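Local structure of heme oxygenase 1 (Synechocystis sp., 1WE1) at residues A[39-44]-A[86-91]. The protein probably opens the heme ring oxidatively, yielding biliverdin, carbon monoxide and free iron, a key step in making photosynthetic antenna chromophores. Numbering follows the deposited sequence.
Sequences YRKLVG and FYYGSN
R40 and Y87 bring the backbones together, their CA atoms 6.3 Å apart, where an early turn of helix 36-59 meets the last turn of helix 77-88. The R40 side chain reaches across to the other helix, running past Y87 in the opposite direction. R40 CG stands anti to the backbone N (chi1 -170°), and a bend at chi3 turns the guanidinium onto the Y88 ring. The two lie flat together, planes 10° apart, with 4.1 Å between the R40 guanidinium and Y88 ring centres. R40 CD shares that face, almost directly over the Y88 ring centroid at 3.7 Å, a CH-pi contact. At the guanidinium edge, R40 NH1 donates a hydrogen bond of 2.9 Å to Y87 O, fairly straight at 162°, in the guanidinium plane but tilted from that of the carbonyl. K36 NZ, from helix 36-59, bonds to the same oxygen. Cut back to an alanine, R40 would probably leave one face of Y88 without this cover and Y87 O with one cationic partner fewer. The Y39 edge points toward the Y87 face in an offset edge-to-face pair, ring centroids 5.6 Å apart. Y39 CE1 makes the approach, 3.5 Å from Y87 OH. Both phenol hydroxyls are held elsewhere, Y39 by the Y156 hydroxyl and Y87 by G152 O. G89 is first to leave helical phi/psi, with positive phi. Two cations meet a carbonyl at the C-terminal end of helix 77-88, where the helix dipole would favour positive charge, while cation-pi and aromatic contacts join the helices away from the heme-binding residues.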
ATOM      1  N   TYR A  39      -0.937  13.037   5.949  1.00 42.02           N
ATOM      2  CA  TYR A  39      -1.334  11.629   5.911  1.00 42.18           C
ATOM      3  C   TYR A  39      -2.638  11.439   5.150  1.00 42.13           C
ATOM      4  O   TYR A  39      -2.915  10.382   4.609  1.00 42.11           O
ATOM      5  CB  TYR A  39      -1.475  11.095   7.341  1.00 42.59           C
ATOM      6  CG  TYR A  39      -2.066   9.703   7.454  1.00 43.83           C
ATOM      7  CD1 TYR A  39      -3.447   9.508   7.485  1.00 42.71           C
ATOM      8  CD2 TYR A  39      -1.239   8.574   7.513  1.00 44.29           C
ATOM      9  CE1 TYR A  39      -3.993   8.224   7.567  1.00 44.15           C
ATOM     10  CE2 TYR A  39      -1.773   7.288   7.595  1.00 43.83           C
ATOM     11  CZ  TYR A  39      -3.145   7.120   7.622  1.00 43.91           C
ATOM     12  OH  TYR A  39      -3.667   5.855   7.696  1.00 41.35           O
ATOM     13  N   ARG A  40      -3.437  12.487   5.117  1.00 44.16           N
ATOM     14  CA  ARG A  40      -4.725  12.476   4.440  1.00 44.22           C
ATOM     15  C   ARG A  40      -4.507  12.385   2.922  1.00 43.62           C
ATOM     16  O   ARG A  40      -5.296  11.781   2.193  1.00 40.74           O
ATOM     17  CB  ARG A  40      -5.460  13.777   4.807  1.00 46.90           C
ATOM     18  CG  ARG A  40      -6.903  13.842   4.403  1.00 48.16           C
ATOM     19  CD  ARG A  40      -7.624  15.004   5.063  1.00 45.65           C
ATOM     20  NE  ARG A  40      -7.213  16.316   4.583  1.00 44.69           N
ATOM     21  CZ  ARG A  40      -8.011  17.384   4.621  1.00 45.47           C
ATOM     22  NH1 ARG A  40      -9.240  17.267   5.109  1.00 43.69           N
ATOM     23  NH2 ARG A  40      -7.594  18.565   4.177  1.00 42.74           N
ATOM     24  N   LYS A  41      -3.422  12.997   2.456  1.00 43.55           N
ATOM     25  CA  LYS A  41      -3.102  12.996   1.040  1.00 44.47           C
ATOM     26  C   LYS A  41      -2.559  11.640   0.603  1.00 43.73           C
ATOM     27  O   LYS A  41      -2.730  11.228  -0.550  1.00 43.57           O
ATOM     28  CB  LYS A  41      -2.105  14.118   0.734  1.00 47.83           C
ATOM     29  CG  LYS A  41      -2.666  15.505   1.054  1.00 52.52           C
ATOM     30  CD  LYS A  41      -1.869  16.649   0.419  1.00 56.63           C
ATOM     31  CE  LYS A  41      -2.632  17.972   0.570  1.00 60.26           C
ATOM     32  NZ  LYS A  41      -2.156  19.077  -0.319  1.00 62.61           N
ATOM     33  N   LEU A  42      -1.914  10.944   1.534  1.00 42.50           N
ATOM     34  CA  LEU A  42      -1.377   9.623   1.257  1.00 41.63           C
ATOM     35  C   LEU A  42      -2.558   8.689   1.032  1.00 40.06           C
ATOM     36  O   LEU A  42      -2.574   7.899   0.089  1.00 41.89           O
ATOM     37  CB  LEU A  42      -0.551   9.131   2.437  1.00 43.78           C
ATOM     38  CG  LEU A  42       0.182   7.814   2.196  1.00 44.38           C
ATOM     39  CD1 LEU A  42       1.208   8.025   1.097  1.00 45.36           C
ATOM     40  CD2 LEU A  42       0.858   7.352   3.485  1.00 43.04           C
ATOM     41  N   VAL A  43      -3.555   8.802   1.903  1.00 37.27           N
ATOM     42  CA  VAL A  43      -4.758   7.986   1.806  1.00 35.59           C
ATOM     43  C   VAL A  43      -5.443   8.222   0.470  1.00 35.17           C
ATOM     44  O   VAL A  43      -5.933   7.285  -0.151  1.00 34.67           O
ATOM     45  CB  VAL A  43      -5.734   8.321   2.953  1.00 36.90           C
ATOM     46  CG1 VAL A  43      -7.066   7.574   2.770  1.00 35.53           C
ATOM     47  CG2 VAL A  43      -5.092   7.950   4.293  1.00 36.01           C
ATOM     48  N   GLY A  44      -5.483   9.478   0.039  1.00 34.09           N
ATOM     49  CA  GLY A  44      -6.093   9.798  -1.239  1.00 33.86           C
ATOM     50  C   GLY A  44      -5.342   9.081  -2.350  1.00 35.47           C
ATOM     51  O   GLY A  44      -5.955   8.479  -3.233  1.00 37.08           O
ATOM     52  N   PHE A  86     -13.808   9.995   6.609  1.00 47.10           N
ATOM     53  CA  PHE A  86     -13.394  10.449   7.923  1.00 46.05           C
ATOM     54  C   PHE A  86     -12.440  11.657   7.894  1.00 46.49           C
ATOM     55  O   PHE A  86     -12.613  12.613   8.658  1.00 48.98           O
ATOM     56  CB  PHE A  86     -12.740   9.289   8.683  1.00 44.90           C
ATOM     57  CG  PHE A  86     -12.142   9.694   9.999  1.00 44.14           C
ATOM     58  CD1 PHE A  86     -12.949   9.874  11.121  1.00 44.70           C
ATOM     59  CD2 PHE A  86     -10.781   9.964  10.099  1.00 41.60           C
ATOM     60  CE1 PHE A  86     -12.411  10.326  12.331  1.00 43.69           C
ATOM     61  CE2 PHE A  86     -10.232  10.414  11.297  1.00 44.04           C
ATOM     62  CZ  PHE A  86     -11.052  10.598  12.419  1.00 44.20           C
ATOM     63  N   TYR A  87     -11.436  11.621   7.023  1.00 44.68           N
ATOM     64  CA  TYR A  87     -10.474  12.711   6.931  1.00 41.34           C
ATOM     65  C   TYR A  87     -10.960  13.915   6.137  1.00 43.52           C
ATOM     66  O   TYR A  87     -10.541  15.040   6.399  1.00 43.92           O
ATOM     67  CB  TYR A  87      -9.169  12.202   6.325  1.00 38.10           C
ATOM     68  CG  TYR A  87      -8.433  11.269   7.239  1.00 35.95           C
ATOM     69  CD1 TYR A  87      -8.443   9.898   7.022  1.00 35.40           C
ATOM     70  CD2 TYR A  87      -7.781  11.751   8.359  1.00 35.04           C
ATOM     71  CE1 TYR A  87      -7.823   9.032   7.907  1.00 36.52           C
ATOM     72  CE2 TYR A  87      -7.163  10.902   9.251  1.00 36.23           C
ATOM     73  CZ  TYR A  87      -7.182   9.539   9.024  1.00 37.43           C
ATOM     74  OH  TYR A  87      -6.552   8.696   9.917  1.00 36.23           O
ATOM     75  N   TYR A  88     -11.840  13.677   5.169  1.00 44.28           N
ATOM     76  CA  TYR A  88     -12.360  14.751   4.329  1.00 45.34           C
ATOM     77  C   TYR A  88     -13.814  15.096   4.582  1.00 45.73           C
ATOM     78  O   TYR A  88     -14.237  16.228   4.325  1.00 47.21           O
ATOM     79  CB  TYR A  88     -12.198  14.391   2.852  1.00 44.58           C
ATOM     80  CG  TYR A  88     -10.787  14.543   2.351  1.00 46.18           C
ATOM     81  CD1 TYR A  88     -10.245  15.810   2.095  1.00 45.52           C
ATOM     82  CD2 TYR A  88      -9.983  13.428   2.150  1.00 44.78           C
ATOM     83  CE1 TYR A  88      -8.939  15.952   1.655  1.00 45.79           C
ATOM     84  CE2 TYR A  88      -8.683  13.558   1.712  1.00 45.87           C
ATOM     85  CZ  TYR A  88      -8.162  14.816   1.467  1.00 46.11           C
ATOM     86  OH  TYR A  88      -6.856  14.919   1.059  1.00 46.11           O
ATOM     87  N   GLY A  89     -14.585  14.126   5.054  1.00 44.39           N
ATOM     88  CA  GLY A  89     -15.987  14.382   5.310  1.00 44.87           C
ATOM     89  C   GLY A  89     -16.860  14.026   4.124  1.00 46.91           C
ATOM     90  O   GLY A  89     -16.366  13.608   3.078  1.00 48.22           O
ATOM     91  N   SER A  90     -18.166  14.213   4.286  1.00 46.69           N
ATOM     92  CA  SER A  90     -19.143  13.891   3.257  1.00 46.41           C
ATOM     93  C   SER A  90     -18.849  14.337   1.833  1.00 45.60           C
ATOM     94  O   SER A  90     -19.228  13.648   0.891  1.00 46.42           O
ATOM     95  CB  SER A  90     -20.517  14.411   3.674  1.00 47.31           C
ATOM     96  OG  SER A  90     -20.980  13.709   4.813  1.00 50.45           O
ATOM     97  N   ASN A  91     -18.200  15.482   1.653  1.00 42.65           N
ATOM     98  CA  ASN A  91     -17.913  15.916   0.297  1.00 41.00           C
ATOM     99  C   ASN A  91     -16.562  15.379  -0.194  1.00 40.50           C
ATOM    100  O   ASN A  91     -15.972  15.960  -1.116  1.00 39.36           O
ATOM    101  CB  ASN A  91     -17.901  17.453   0.200  1.00 43.46           C
ATOM    102  CG  ASN A  91     -19.199  18.096   0.665  1.00 44.55           C
ATOM    103  OD1 ASN A  91     -20.290  17.563   0.467  1.00 47.91           O
ATOM    104  ND2 ASN A  91     -19.083  19.268   1.271  1.00 44.66           N
TER